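Local structure of Cap5O (Staphylococcus aureus, 3OJO) at residues B[28-33]-B[195-200]; B[34-39]-B[72-77]; B[22-27]-B[55-60]. The protein is an NAD-dependent UDP-N-acetyl-mannosamine dehydrogenase of capsular polysaccharide biosynthesis. One frame throughout, in Å; residues are numbered along the deposited sequence.

Contact 1: residues B[28-33]-B[195-200]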
loop_
_atom_site.group_PDB
_atom_site.type_symbol
_atom_site.label_atom_id
_atom_site.label_comp_id
_atom_site.label_asym_id
_atom_site.label_seq_id
_atom_site.Cartn_x
_atom_site.Cartn_y
_atom_site.Cartn_z
ATOM N N ILE B 28 -30.500 -20.649 2.776
ATOM C CA ILE B 28 -30.607 -21.833 1.930
ATOM C C ILE B 28 -29.609 -22.917 2.389
ATOM O O ILE B 28 -29.988 -24.077 2.509
ATOM C CB ILE B 28 -30.525 -21.444 0.408
ATOM C CG1 ILE B 28 -31.847 -20.802 -0.052
ATOM C CG2 ILE B 28 -30.147 -22.639 -0.501
ATOM C CD1 ILE B 28 -31.781 -20.054 -1.427
ATOM N N MET B 29 -28.372 -22.509 2.703
ATOM C CA MET B 29 -27.284 -23.361 3.153
ATOM C C MET B 29 -27.539 -24.097 4.486
ATOM O O MET B 29 -27.326 -25.310 4.556
ATOM C CB MET B 29 -25.978 -22.570 3.191
ATOM C CG MET B 29 -24.754 -23.450 3.269
ATOM S SD MET B 29 -24.698 -24.814 2.064
ATOM C CE MET B 29 -23.793 -24.110 0.830
ATOM N N PHE B 30 -27.990 -23.381 5.531
ATOM C CA PHE B 30 -28.281 -23.996 6.824
ATOM C C PHE B 30 -29.479 -24.951 6.736
ATOM O O PHE B 30 -29.444 -26.021 7.351
ATOM C CB PHE B 30 -28.541 -22.930 7.887
ATOM C CG PHE B 30 -27.309 -22.247 8.437
ATOM C CD1 PHE B 30 -26.548 -22.848 9.439
ATOM C CD2 PHE B 30 -26.968 -20.961 8.033
ATOM C CE1 PHE B 30 -25.452 -22.178 10.006
ATOM C CE2 PHE B 30 -25.881 -20.296 8.602
ATOM C CZ PHE B 30 -25.128 -20.910 9.578
ATOM N N ALA B 31 -30.521 -24.566 5.950
ATOM C CA ALA B 31 -31.735 -25.351 5.717
ATOM C C ALA B 31 -31.427 -26.637 4.944
ATOM O O ALA B 31 -32.068 -27.660 5.188
ATOM C CB ALA B 31 -32.765 -24.517 4.979
ATOM N N LYS B 32 -30.429 -26.583 4.037
ATOM C CA LYS B 32 -29.926 -27.703 3.229
ATOM C C LYS B 32 -29.303 -28.775 4.150
ATOM O O LYS B 32 -29.226 -29.944 3.769
ATOM C CB LYS B 32 -28.865 -27.185 2.231
ATOM C CG LYS B 32 -28.493 -28.149 1.117
ATOM C CD LYS B 32 -27.221 -27.722 0.395
ATOM C CE LYS B 32 -26.718 -28.791 -0.555
ATOM N NZ LYS B 32 -27.479 -28.817 -1.832
ATOM N N HIS B 33 -28.866 -28.358 5.357
ATOM C CA HIS B 33 -28.211 -29.194 6.365
ATOM C C HIS B 33 -29.120 -29.574 7.567
ATOM O O HIS B 33 -28.628 -30.031 8.606
ATOM C CB HIS B 33 -26.868 -28.553 6.785
ATOM C CG HIS B 33 -25.845 -28.565 5.688
ATOM N ND1 HIS B 33 -24.803 -29.469 5.687
ATOM C CD2 HIS B 33 -25.767 -27.816 4.563
ATOM C CE1 HIS B 33 -24.128 -29.243 4.570
ATOM N NE2 HIS B 33 -24.669 -28.255 3.864
ATOM N N TYR B 195 -21.449 -22.390 12.606
ATOM C CA TYR B 195 -20.795 -22.631 11.319
ATOM C C TYR B 195 -20.327 -24.049 11.037
ATOM O O TYR B 195 -20.253 -24.446 9.870
ATOM C CB TYR B 195 -19.722 -21.569 11.055
ATOM C CG TYR B 195 -20.336 -20.200 10.849
ATOM C CD1 TYR B 195 -20.237 -19.215 11.830
ATOM C CD2 TYR B 195 -21.089 -19.913 9.710
ATOM C CE1 TYR B 195 -20.835 -17.967 11.662
ATOM C CE2 TYR B 195 -21.694 -18.668 9.536
ATOM C CZ TYR B 195 -21.551 -17.694 10.505
ATOM O OH TYR B 195 -22.143 -16.465 10.322
ATOM N N ARG B 196 -20.081 -24.827 12.102
ATOM C CA ARG B 196 -19.644 -26.233 12.050
ATOM C C ARG B 196 -20.603 -27.107 11.210
ATOM O O ARG B 196 -20.173 -28.131 10.675
ATOM C CB ARG B 196 -19.539 -26.785 13.480
ATOM C CG ARG B 196 -18.419 -27.804 13.694
ATOM C CD ARG B 196 -17.981 -27.882 15.156
ATOM N NE ARG B 196 -19.063 -28.291 16.061
ATOM C CZ ARG B 196 -19.256 -27.792 17.280
ATOM N NH1 ARG B 196 -18.435 -26.866 17.764
ATOM N NH2 ARG B 196 -20.266 -28.218 18.026
ATOM N N THR B 197 -21.884 -26.655 11.075
ATOM C CA THR B 197 -22.999 -27.261 10.337
ATOM C C THR B 197 -22.635 -27.622 8.897
ATOM O O THR B 197 -23.050 -28.679 8.423
ATOM C CB THR B 197 -24.248 -26.320 10.411
ATOM O OG1 THR B 197 -24.512 -25.952 11.772
ATOM C CG2 THR B 197 -25.521 -26.931 9.786
ATOM N N PHE B 198 -21.864 -26.753 8.202
ATOM C CA PHE B 198 -21.489 -26.955 6.790
ATOM C C PHE B 198 -20.098 -26.428 6.443
ATOM O O PHE B 198 -19.586 -26.758 5.371
ATOM C CB PHE B 198 -22.538 -26.300 5.856
ATOM C CG PHE B 198 -22.654 -24.799 6.022
ATOM C CD1 PHE B 198 -23.488 -24.253 6.995
ATOM C CD2 PHE B 198 -21.890 -23.933 5.242
ATOM C CE1 PHE B 198 -23.554 -22.874 7.179
ATOM C CE2 PHE B 198 -21.968 -22.550 5.424
ATOM C CZ PHE B 198 -22.802 -22.034 6.389
ATOM N N VAL B 199 -19.513 -25.566 7.301
ATOM C CA VAL B 199 -18.188 -24.986 7.016
ATOM C C VAL B 199 -17.078 -26.043 7.136
ATOM O O VAL B 199 -16.834 -26.590 8.220
ATOM C CB VAL B 199 -17.859 -23.649 7.767
ATOM C CG1 VAL B 199 -16.460 -23.132 7.416
ATOM C CG2 VAL B 199 -18.903 -22.582 7.474
ATOM N N GLN B 200 -16.434 -26.318 5.989
ATOM C CA GLN B 200 -15.305 -27.230 5.827
ATOM C C GLN B 200 -13.991 -26.442 5.843
ATOM O O GLN B 200 -12.931 -27.013 6.111
ATOM C CB GLN B 200 -15.451 -28.044 4.529
ATOM C CG GLN B 200 -16.318 -29.289 4.706
ATOM C CD GLN B 200 -16.831 -29.830 3.394
ATOM O OE1 GLN B 200 -16.077 -30.356 2.562
ATOM N NE2 GLN B 200 -18.143 -29.757 3.206
#
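F198 presents its two aspects to two different residues of helix 23-32, its edge to F30 and one face to M29. The F30 and F198 planes stand at 90° with centroids 4.8 Å apart, a T-shaped pair in which F198 CE1 points over the centre of the F30 face. CG of M29 lies over the centre of one face of the F198 ring, 3.6 Å from its centroid, a CH-pi contact. A bend at chi2 (49°) leaves M29 SD oblique to the same ring in a looser Met-aromatic contact at 4.8 Å from the centroid. H33 completes the aromatic cluster by receiving F198 CB over its imidazole face, again at 3.6 Å from CB to the ring centroid. Beside it, H33 ND1 and T197 O are 3.3 Å apart, but the angle is too poor for a hydrogen bond. At the F30 edge, CZ meets Y195 CE2 at 4.1 Å, while the Y195 hydroxyl is hydrogen-bonded to E128. The turn after helix 185-195 is thus packed on the C-terminal end of helix 23-32; M29 also touches L170 and V174 of helix 169-175, and Y195 rests on I180 of strand 178-182.

Contact 2: residues B[34-39]-B[72-77]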
loop_
_atom_site.group_PDB
_atom_site.type_symbol
_atom_site.label_atom_id
_atom_site.label_comp_id
_atom_site.label_asym_id
_atom_site.label_seq_id
_atom_site.Cartn_x
_atom_site.Cartn_y
_atom_site.Cartn_z
ATOM N N GLY B 34 -30.434 -29.417 7.385
ATOM C CA GLY B 34 -31.445 -29.794 8.366
ATOM C C GLY B 34 -31.848 -28.792 9.430
ATOM O O GLY B 34 -32.642 -29.133 10.318
ATOM N N VAL B 35 -31.326 -27.558 9.364
ATOM C CA VAL B 35 -31.671 -26.512 10.339
ATOM C C VAL B 35 -32.998 -25.849 9.915
ATOM O O VAL B 35 -33.214 -25.649 8.722
ATOM C CB VAL B 35 -30.523 -25.487 10.521
ATOM C CG1 VAL B 35 -30.817 -24.508 11.649
ATOM C CG2 VAL B 35 -29.186 -26.188 10.759
ATOM N N ASP B 36 -33.897 -25.560 10.886
ATOM C CA ASP B 36 -35.191 -24.908 10.634
ATOM C C ASP B 36 -34.894 -23.431 10.564
ATOM O O ASP B 36 -34.494 -22.817 11.568
ATOM C CB ASP B 36 -36.233 -25.231 11.726
ATOM C CG ASP B 36 -36.417 -26.712 11.979
ATOM O OD1 ASP B 36 -36.625 -27.461 10.996
ATOM O OD2 ASP B 36 -36.322 -27.132 13.162
ATOM N N VAL B 37 -34.998 -22.884 9.340
ATOM C CA VAL B 37 -34.621 -21.518 9.031
ATOM C C VAL B 37 -35.804 -20.636 8.719
ATOM O O VAL B 37 -36.613 -20.944 7.844
ATOM C CB VAL B 37 -33.526 -21.445 7.908
ATOM C CG1 VAL B 37 -32.998 -20.031 7.729
ATOM C CG2 VAL B 37 -32.366 -22.396 8.174
ATOM N N LEU B 38 -35.849 -19.485 9.393
ATOM C CA LEU B 38 -36.803 -18.430 9.128
ATOM C C LEU B 38 -36.014 -17.279 8.485
ATOM O O LEU B 38 -35.139 -16.689 9.121
ATOM C CB LEU B 38 -37.516 -17.966 10.405
ATOM C CG LEU B 38 -38.815 -17.133 10.259
ATOM C CD1 LEU B 38 -38.796 -15.868 11.019
ATOM C CD2 LEU B 38 -39.471 -17.147 8.889
ATOM N N GLY B 39 -36.309 -17.009 7.220
ATOM C CA GLY B 39 -35.716 -15.906 6.480
ATOM C C GLY B 39 -36.533 -14.655 6.736
ATOM O O GLY B 39 -37.756 -14.665 6.580
ATOM N N SER B 72 -38.928 -29.080 1.449
ATOM C CA SER B 72 -38.635 -29.846 2.666
ATOM C C SER B 72 -39.235 -29.194 3.932
ATOM O O SER B 72 -39.269 -29.823 4.991
ATOM C CB SER B 72 -37.132 -30.087 2.818
ATOM O OG SER B 72 -36.403 -28.920 3.166
ATOM N N GLY B 73 -39.704 -27.952 3.805
ATOM C CA GLY B 73 -40.277 -27.185 4.907
ATOM C C GLY B 73 -39.243 -26.636 5.873
ATOM O O GLY B 73 -39.609 -26.130 6.939
ATOM N N LYS B 74 -37.943 -26.732 5.506
ATOM C CA LYS B 74 -36.831 -26.237 6.328
ATOM C C LYS B 74 -36.662 -24.712 6.242
ATOM O O LYS B 74 -36.278 -24.078 7.234
ATOM C CB LYS B 74 -35.512 -26.969 6.010
ATOM C CG LYS B 74 -35.458 -28.413 6.524
ATOM C CD LYS B 74 -35.638 -28.556 8.041
ATOM C CE LYS B 74 -35.716 -30.005 8.481
ATOM N NZ LYS B 74 -36.971 -30.691 8.034
ATOM N N LEU B 75 -36.996 -24.125 5.076
ATOM C CA LEU B 75 -36.903 -22.680 4.897
ATOM C C LEU B 75 -38.257 -22.012 4.698
ATOM O O LEU B 75 -38.913 -22.189 3.666
ATOM C CB LEU B 75 -35.893 -22.287 3.783
ATOM C CG LEU B 75 -35.678 -20.787 3.470
ATOM C CD1 LEU B 75 -35.129 -20.029 4.648
ATOM C CD2 LEU B 75 -34.765 -20.609 2.301
ATOM N N LYS B 76 -38.653 -21.227 5.697
ATOM C CA LYS B 76 -39.864 -20.425 5.685
ATOM C C LYS B 76 -39.389 -18.985 5.698
ATOM O O LYS B 76 -38.327 -18.695 6.235
ATOM C CB LYS B 76 -40.766 -20.710 6.907
ATOM C CG LYS B 76 -41.066 -22.190 7.159
ATOM C CD LYS B 76 -42.210 -22.749 6.303
ATOM C CE LYS B 76 -42.428 -24.230 6.522
ATOM N NZ LYS B 76 -42.699 -24.561 7.953
ATOM N N VAL B 77 -40.169 -18.095 5.114
ATOM C CA VAL B 77 -39.843 -16.679 5.008
ATOM C C VAL B 77 -40.915 -15.841 5.701
ATOM O O VAL B 77 -42.034 -16.325 5.884
ATOM C CB VAL B 77 -39.547 -16.222 3.539
ATOM C CG1 VAL B 77 -38.325 -16.917 2.932
ATOM C CG2 VAL B 77 -40.761 -16.303 2.626
#
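K74 runs its side chain along the start of the 34-39 segment. CB lies 3.8 Å from V35 O, and CG passes the same carbonyl more loosely. With chi2 at -59° the chain folds there, bringing CD to 3.3 Å from D36 OD1; CE then sits about equally far from G34 O and that carboxylate oxygen. A second bend, chi4 -69°, leaves NZ 4.4 Å from D36 OD1, too far for a salt bridge, although the opposite charges may still attract.

The backbones make the firmer contact: K74 O accepts from V37 N at 2.7 Å, V37 O from K76 N at 3.0 Å, and K76 O from G39 N at 2.8 Å, all nearly straight. V37 thus bonds the residues before and after its bridge partner L75, and K76 those flanking L38, the parallel arrangement; the axes of the short strand segments are twisted by 23° against each other. L38 CD2 comes within 3.3 Å of K76 O. On the other sheet face, V37 CG1 meets L75 CD1 at 3.7 Å.

Joined through helices 44-51 and 62-71, the two strands form a crossover connection at the edge of the Rossmann-type sheet, 75-78 outermost and 36-40 between it and 13-17. Helix 23-32 covers V37 and L75 through S27, L75 also meets Y66 and V69 of helix 62-71, and V77 packs on helix 44-51.

Contact 3: residues B[22-27]-B[55-60]. With NAD (nicotinamide-adenine-dinucleotide), chain J.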
loop_
_atom_site.group_PDB
_atom_site.type_symbol
_atom_site.label_atom_id
_atom_site.label_comp_id
_atom_site.label_asym_id
_atom_site.label_seq_id
_atom_site.Cartn_x
_atom_site.Cartn_y
_atom_site.Cartn_z
ATOM N N ILE B 22 -26.074 -12.107 0.480
ATOM C CA ILE B 22 -25.460 -12.755 1.641
ATOM C C ILE B 22 -26.487 -13.655 2.379
ATOM O O ILE B 22 -26.256 -14.858 2.502
ATOM C CB ILE B 22 -24.806 -11.689 2.575
ATOM C CG1 ILE B 22 -23.606 -10.970 1.927
ATOM C CG2 ILE B 22 -24.471 -12.268 3.926
ATOM C CD1 ILE B 22 -22.345 -11.819 1.713
ATOM N N GLY B 23 -27.595 -13.057 2.842
ATOM C CA GLY B 23 -28.641 -13.703 3.631
ATOM C C GLY B 23 -29.394 -14.847 2.987
ATOM O O GLY B 23 -29.582 -15.875 3.634
ATOM N N LEU B 24 -29.882 -14.676 1.743
ATOM C CA LEU B 24 -30.637 -15.733 1.070
ATOM C C LEU B 24 -29.811 -17.018 0.869
ATOM O O LEU B 24 -30.252 -18.049 1.380
ATOM C CB LEU B 24 -31.296 -15.253 -0.243
ATOM C CG LEU B 24 -32.139 -16.287 -1.001
ATOM C CD1 LEU B 24 -33.332 -16.758 -0.153
ATOM C CD2 LEU B 24 -32.570 -15.750 -2.353
ATOM N N PRO B 25 -28.614 -17.000 0.227
ATOM C CA PRO B 25 -27.823 -18.241 0.116
ATOM C C PRO B 25 -27.464 -18.876 1.461
ATOM O O PRO B 25 -27.495 -20.103 1.568
ATOM C CB PRO B 25 -26.571 -17.784 -0.637
ATOM C CG PRO B 25 -27.027 -16.593 -1.414
ATOM C CD PRO B 25 -27.915 -15.887 -0.445
ATOM N N THR B 26 -27.174 -18.042 2.490
ATOM C CA THR B 26 -26.873 -18.477 3.861
ATOM C C THR B 26 -28.081 -19.216 4.466
ATOM O O THR B 26 -27.887 -20.278 5.049
ATOM C CB THR B 26 -26.390 -17.278 4.703
ATOM O OG1 THR B 26 -25.197 -16.746 4.111
ATOM C CG2 THR B 26 -26.159 -17.621 6.169
ATOM N N SER B 27 -29.304 -18.659 4.348
ATOM C CA SER B 27 -30.531 -19.310 4.826
ATOM C C SER B 27 -30.691 -20.652 4.111
ATOM O O SER B 27 -30.949 -21.663 4.756
ATOM C CB SER B 27 -31.748 -18.451 4.501
ATOM O OG SER B 27 -31.571 -17.131 4.971
ATOM N N ILE B 55 -36.330 -17.484 -6.300
ATOM C CA ILE B 55 -35.275 -16.766 -5.582
ATOM C C ILE B 55 -35.327 -15.287 -5.978
ATOM O O ILE B 55 -35.661 -14.963 -7.118
ATOM C CB ILE B 55 -33.844 -17.360 -5.727
ATOM C CG1 ILE B 55 -33.409 -17.557 -7.195
ATOM C CG2 ILE B 55 -33.672 -18.606 -4.885
ATOM C CD1 ILE B 55 -31.905 -17.846 -7.403
ATOM N N SER B 56 -35.037 -14.399 -5.012
ATOM C CA SER B 56 -35.057 -12.952 -5.191
ATOM C C SER B 56 -33.711 -12.410 -5.721
ATOM O O SER B 56 -33.607 -11.217 -5.997
ATOM C CB SER B 56 -35.431 -12.281 -3.876
ATOM O OG SER B 56 -34.537 -12.685 -2.852
ATOM N N ILE B 57 -32.690 -13.274 -5.860
ATOM C CA ILE B 57 -31.354 -12.897 -6.345
ATOM C C ILE B 57 -30.979 -13.685 -7.620
ATOM O O ILE B 57 -31.623 -14.686 -7.957
ATOM C CB ILE B 57 -30.233 -12.956 -5.234
ATOM C CG1 ILE B 57 -29.895 -14.396 -4.792
ATOM C CG2 ILE B 57 -30.560 -12.071 -4.041
ATOM C CD1 ILE B 57 -28.461 -14.627 -4.458
ATOM N N GLU B 58 -29.958 -13.206 -8.326
ATOM C CA GLU B 58 -29.437 -13.809 -9.540
ATOM C C GLU B 58 -28.149 -14.566 -9.168
ATOM O O GLU B 58 -27.117 -13.957 -8.869
ATOM C CB GLU B 58 -29.271 -12.725 -10.645
ATOM C CG GLU B 58 -28.067 -12.801 -11.584
ATOM C CD GLU B 58 -28.290 -13.435 -12.946
ATOM O OE1 GLU B 58 -29.154 -12.937 -13.707
ATOM O OE2 GLU B 58 -27.559 -14.398 -13.276
ATOM N N GLU B 59 -28.262 -15.901 -9.067
ATOM C CA GLU B 59 -27.146 -16.791 -8.813
ATOM C C GLU B 59 -27.432 -18.146 -9.489
ATOM O O GLU B 59 -28.367 -18.838 -9.072
ATOM C CB GLU B 59 -26.865 -16.950 -7.300
ATOM C CG GLU B 59 -25.799 -17.992 -6.956
ATOM C CD GLU B 59 -24.341 -17.726 -7.298
ATOM O OE1 GLU B 59 -23.991 -16.583 -7.687
ATOM O OE2 GLU B 59 -23.534 -18.668 -7.116
ATOM N N PRO B 60 -26.612 -18.556 -10.496
ATOM C CA PRO B 60 -26.813 -19.867 -11.150
ATOM C C PRO B 60 -26.854 -21.033 -10.174
ATOM O O PRO B 60 -26.032 -21.115 -9.262
ATOM C CB PRO B 60 -25.559 -20.045 -11.997
ATOM C CG PRO B 60 -24.637 -18.921 -11.669
ATOM C CD PRO B 60 -25.482 -17.829 -11.107
HETATM P PA NAD J . -28.470 -6.809 -0.330
HETATM O O1A NAD J . -28.940 -5.432 -0.588
HETATM O O2A NAD J . -28.423 -7.614 -1.568
HETATM O O5B NAD J . -29.461 -7.498 0.733
HETATM C C5B NAD J . -29.915 -6.820 1.874
HETATM C C4B NAD J . -31.324 -7.289 2.147
HETATM O O4B NAD J . -31.651 -7.023 3.495
HETATM C C3B NAD J . -32.371 -6.601 1.260
HETATM O O3B NAD J . -33.260 -7.582 0.738
HETATM C C2B NAD J . -33.137 -5.739 2.256
HETATM O O2B NAD J . -34.492 -5.541 1.910
HETATM C C1B NAD J . -32.977 -6.517 3.551
HETATM N N9A NAD J . -33.141 -5.640 4.720
HETATM C C8A NAD J . -32.677 -4.348 4.841
HETATM N N7A NAD J . -32.921 -3.915 6.098
HETATM C C5A NAD J . -33.542 -4.915 6.771
HETATM C C6A NAD J . -34.030 -4.996 8.076
HETATM N N6A NAD J . -33.891 -3.935 8.878
HETATM N N1A NAD J . -34.634 -6.174 8.507
HETATM C C2A NAD J . -34.740 -7.262 7.655
HETATM N N3A NAD J . -34.259 -7.175 6.364
HETATM C C4A NAD J . -33.669 -6.020 5.928
HETATM O O3 NAD J . -27.036 -6.730 0.418
HETATM P PN NAD J . -25.973 -7.932 0.439
HETATM O O1N NAD J . -25.198 -7.868 -0.825
HETATM O O2N NAD J . -26.650 -9.190 0.842
HETATM O O5D NAD J . -24.970 -7.487 1.586
HETATM C C5D NAD J . -25.430 -6.983 2.813
HETATM C C4D NAD J . -24.224 -6.432 3.566
HETATM O O4D NAD J . -23.276 -7.462 3.798
HETATM C C3D NAD J . -23.418 -5.395 2.783
HETATM O O3D NAD J . -23.983 -4.101 2.683
HETATM C C2D NAD J . -22.137 -5.415 3.579
HETATM O O2D NAD J . -22.393 -4.882 4.853
HETATM C C1D NAD J . -21.967 -6.909 3.800
HETATM N N1N NAD J . -21.104 -7.416 2.708
HETATM C C2N NAD J . -21.621 -7.965 1.556
HETATM C C3N NAD J . -20.755 -8.397 0.540
HETATM C C7N NAD J . -21.233 -9.370 -0.501
HETATM O O7N NAD J . -20.398 -10.471 -0.805
HETATM N N7N NAD J . -22.400 -9.164 -1.126
HETATM C C4N NAD J . -19.370 -8.234 0.691
HETATM C C5N NAD J . -18.853 -7.643 1.842
HETATM C C6N NAD J . -19.743 -7.226 2.834
#
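Apolar packing joins L24 and P25, in the N-terminal part of helix 23-32, to I55 and I57, and all of it comes from a few side-chain atoms. L24 CD2 is the hub: the methyl touches I55 CB and I57 CG1, each at 3.9 Å, while the L24 and I57 side chains lie alongside one another, running in opposing senses. S56 adds a polar atom to this apolar group, its OG lying 3.7 Å from L24 CD2. CG of the P25 ring meets the end methyl of I57, CD1, at 3.9 Å.

Hydrogen bonds act within the helix and toward the cofactor. T26 OG1 donates to I22 O at 2.7 Å, and S27 OG donates to G23 O at the same length; both hydroxyls approach from above the carbonyl plane. G23 O also accepts from S27 N, on the opposite face of that plane from the hydroxyl, so two bonds grip this oxygen. I22 N gives its hydrogen to NAD O2N at 3.0 Å, with an N-H...O angle of 156°. E59 accepts from the backbone N of G167 and of I169, which holds loop 55-60 to the region of helix 169-175.

Van der Waals contact with NAD comes from the I22 side chain, whose CG1 lies 3.6 Å from C2N of the nicotinamide ring and whose CD1 lies beside the carboxamide.

A backbone amide on the pyrophosphate close to the N-terminal part of a helix, with G23 the last glycine of an apparent GxGxxG sequence, is characteristic of the dinucleotide-binding Rossmann fold.

Helix 23-32 is common to the arrangement: contact 3 uses its N-terminal part, contact 1 its C-terminal part, and contact 2 begins in the turn that leads from it into strand 36-40. The centres lie about 12 Å apart for contacts 1 and 2 and about 14 Å for the other two pairs. Along the chain, contact 2 is nested within the loop closed by contact 1, whereas contact 3 alternates with both. Direct packing joins them, as I28 CG1 meets L75 CD2 at 3.8 Å and L75 CD1 meets S27 CB at 3.7 Å. Helix 23-32 and the residue leading into it thus run from the NAD pyrophosphate to the sheet border at strand 75-78 and the segment preceding strand 203-207.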